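Local coordinates for RNA polymerase ECF-subfamily sigma factor (PDB 6DXO), which probably directs RNA polymerase to specific promoters as a sigma factor involved in aerial mycelium formation, and is usually held inactive by an anti-sigma factor until released, at residues D24-Y29 with T71-L76. Numbering follows the deposited sequence.
Sequences DTVYRY and TIARNL
Val26 and Ala73 mark the closest backbone register, with 7.2 Å between Val26 CA and Ala73 CA, where two helical segments run in roughly the same direction at a signed crossing angle of -34° and the segment axes approach to 10.2 Å. Tyr29 spans most of that gap, meeting the Ala73 methyl and the start of the Arg74 side chain. Val26 CG1 reaches Ala73 CB at 4.4 Å, a loose apolar contact, while Tyr29 CD2 comes closer to the same methyl, at 4.0 Å. The ring lies obliquely to Ala73 and to the backbone of Arg74, whose N is 3.8 Å from Tyr29 CE2. With CG anti to the backbone N (chi1 170°), Tyr29 extends across the gap and lays its outer end against the aliphatic base of Arg74. There Tyr29 OH lies 3.3 Å from Arg74 CB and equally near its CG; both are carbons, which makes this close packing of the hydroxyl oxygen on methylenes. The Arg74 chain bends at chi3 (56°), and its guanidinium leads away from the first helix. The 154 Å² buried in total, with no polar bond between the segments, identifies a modest packing contact. It joins helix 12-31 to helix 65-79 within the all-helical sigma-70 region 2. Helix 12-31 also meets the other chain of the complex, where Asp24 forms a salt bridge with Lys63 of that chain. Beside the contact, Thr47 of helix 37-53 touches Ala73, and that helix carries the probable polymerase core-binding motif, Asp42 to Ser45.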
loop_
_atom_site.group_PDB
_atom_site.type_symbol
_atom_site.label_atom_id
_atom_site.label_comp_id
_atom_site.label_asym_id
_atom_site.label_seq_id
_atom_site.Cartn_x
_atom_site.Cartn_y
_atom_site.Cartn_z
ATOM N N ASP A 24 4.069 1.837 0.754
ATOM C CA ASP A 24 4.936 2.585 -0.172
ATOM C C ASP A 24 6.268 1.865 -0.372
ATOM O O ASP A 24 6.841 1.861 -1.464
ATOM C CB ASP A 24 5.189 4.011 0.322
ATOM C CG ASP A 24 3.975 4.924 0.147
ATOM O OD1 ASP A 24 3.181 4.724 -0.802
ATOM O OD2 ASP A 24 3.831 5.865 0.950
ATOM N N THR A 25 6.770 1.243 0.689
ATOM C CA THR A 25 8.017 0.490 0.573
ATOM C C THR A 25 7.857 -0.726 -0.331
ATOM O O THR A 25 8.744 -1.001 -1.149
ATOM C CB THR A 25 8.558 0.056 1.963
ATOM O OG1 THR A 25 8.727 1.216 2.800
ATOM C CG2 THR A 25 9.894 -0.627 1.799
ATOM N N VAL A 26 6.755 -1.467 -0.178
ATOM C CA VAL A 26 6.481 -2.622 -1.037
ATOM C C VAL A 26 6.368 -2.138 -2.476
ATOM O O VAL A 26 6.975 -2.694 -3.395
ATOM C CB VAL A 26 5.206 -3.388 -0.610
ATOM C CG1 VAL A 26 4.730 -4.354 -1.694
ATOM C CG2 VAL A 26 5.456 -4.154 0.707
ATOM N N TYR A 27 5.609 -1.068 -2.657
ATOM C CA TYR A 27 5.389 -0.530 -4.010
ATOM C C TYR A 27 6.704 -0.152 -4.669
ATOM O O TYR A 27 6.941 -0.472 -5.845
ATOM C CB TYR A 27 4.464 0.667 -3.902
ATOM C CG TYR A 27 4.215 1.417 -5.187
ATOM C CD1 TYR A 27 3.385 0.898 -6.166
ATOM C CD2 TYR A 27 4.781 2.664 -5.384
ATOM C CE1 TYR A 27 3.128 1.638 -7.368
ATOM C CE2 TYR A 27 4.531 3.402 -6.541
ATOM C CZ TYR A 27 3.716 2.879 -7.521
ATOM O OH TYR A 27 3.490 3.625 -8.654
ATOM N N ARG A 28 7.565 0.525 -3.925
ATOM C CA ARG A 28 8.858 0.952 -4.457
ATOM C C ARG A 28 9.775 -0.213 -4.782
ATOM O O ARG A 28 10.485 -0.167 -5.773
ATOM C CB ARG A 28 9.543 1.953 -3.532
ATOM C CG ARG A 28 8.804 3.295 -3.474
ATOM C CD ARG A 28 9.664 4.335 -2.802
ATOM N NE ARG A 28 9.587 4.262 -1.352
ATOM C CZ ARG A 28 8.769 5.014 -0.620
ATOM N NH1 ARG A 28 7.970 5.888 -1.210
ATOM N NH2 ARG A 28 8.754 4.894 0.699
ATOM N N TYR A 29 9.733 -1.272 -3.974
ATOM C CA TYR A 29 10.516 -2.456 -4.318
ATOM C C TYR A 29 10.050 -3.046 -5.662
ATOM O O TYR A 29 10.866 -3.397 -6.543
ATOM C CB TYR A 29 10.425 -3.491 -3.192
ATOM C CG TYR A 29 11.010 -4.832 -3.611
ATOM C CD1 TYR A 29 12.389 -5.041 -3.611
ATOM C CD2 TYR A 29 10.182 -5.864 -4.056
ATOM C CE1 TYR A 29 12.935 -6.281 -4.004
ATOM C CE2 TYR A 29 10.722 -7.095 -4.456
ATOM C CZ TYR A 29 12.089 -7.282 -4.439
ATOM O OH TYR A 29 12.617 -8.492 -4.859
ATOM N N THR A 71 9.820 -10.296 0.791
ATOM C CA THR A 71 10.067 -11.620 0.253
ATOM C C THR A 71 8.852 -12.161 -0.492
ATOM O O THR A 71 9.000 -12.831 -1.498
ATOM C CB THR A 71 10.583 -12.599 1.348
ATOM O OG1 THR A 71 9.638 -12.676 2.424
ATOM C CG2 THR A 71 11.889 -12.095 1.914
ATOM N N ILE A 72 7.646 -11.832 -0.020
ATOM C CA ILE A 72 6.431 -12.178 -0.748
ATOM C C ILE A 72 6.337 -11.481 -2.099
ATOM O O ILE A 72 5.967 -12.097 -3.094
ATOM C CB ILE A 72 5.159 -11.866 0.083
ATOM C CG1 ILE A 72 5.015 -12.870 1.229
ATOM C CG2 ILE A 72 3.907 -11.871 -0.804
ATOM C CD1 ILE A 72 4.044 -12.412 2.304
ATOM N N ALA A 73 6.662 -10.185 -2.132
ATOM C CA ALA A 73 6.590 -9.427 -3.368
ATOM C C ALA A 73 7.619 -9.986 -4.338
ATOM O O ALA A 73 7.348 -10.120 -5.519
ATOM C CB ALA A 73 6.828 -7.925 -3.128
ATOM N N ARG A 74 8.797 -10.305 -3.818
ATOM C CA ARG A 74 9.839 -10.942 -4.633
ATOM C C ARG A 74 9.327 -12.226 -5.316
ATOM O O ARG A 74 9.541 -12.421 -6.518
ATOM C CB ARG A 74 11.095 -11.224 -3.812
ATOM C CG ARG A 74 12.249 -11.779 -4.674
ATOM C CD ARG A 74 13.504 -11.966 -3.868
ATOM N NE ARG A 74 13.301 -12.823 -2.708
ATOM C CZ ARG A 74 14.135 -12.870 -1.678
ATOM N NH1 ARG A 74 15.219 -12.099 -1.676
ATOM N NH2 ARG A 74 13.883 -13.673 -0.650
ATOM N N ASN A 75 8.615 -13.051 -4.555
ATOM C CA ASN A 75 8.004 -14.290 -5.055
ATOM C C ASN A 75 6.974 -13.984 -6.151
ATOM O O ASN A 75 6.927 -14.659 -7.176
ATOM C CB ASN A 75 7.318 -15.100 -3.922
ATOM C CG ASN A 75 8.302 -15.764 -2.927
ATOM O OD1 ASN A 75 9.412 -16.156 -3.271
ATOM N ND2 ASN A 75 7.853 -15.916 -1.681
ATOM N N LEU A 76 6.146 -12.960 -5.933
ATOM C CA LEU A 76 5.122 -12.557 -6.904
ATOM C C LEU A 76 5.682 -11.998 -8.204
ATOM O O LEU A 76 5.157 -12.265 -9.275
ATOM C CB LEU A 76 4.175 -11.512 -6.293
ATOM C CG LEU A 76 3.146 -12.014 -5.289
ATOM C CD1 LEU A 76 2.514 -10.838 -4.574
ATOM C CD2 LEU A 76 2.081 -12.839 -5.985
#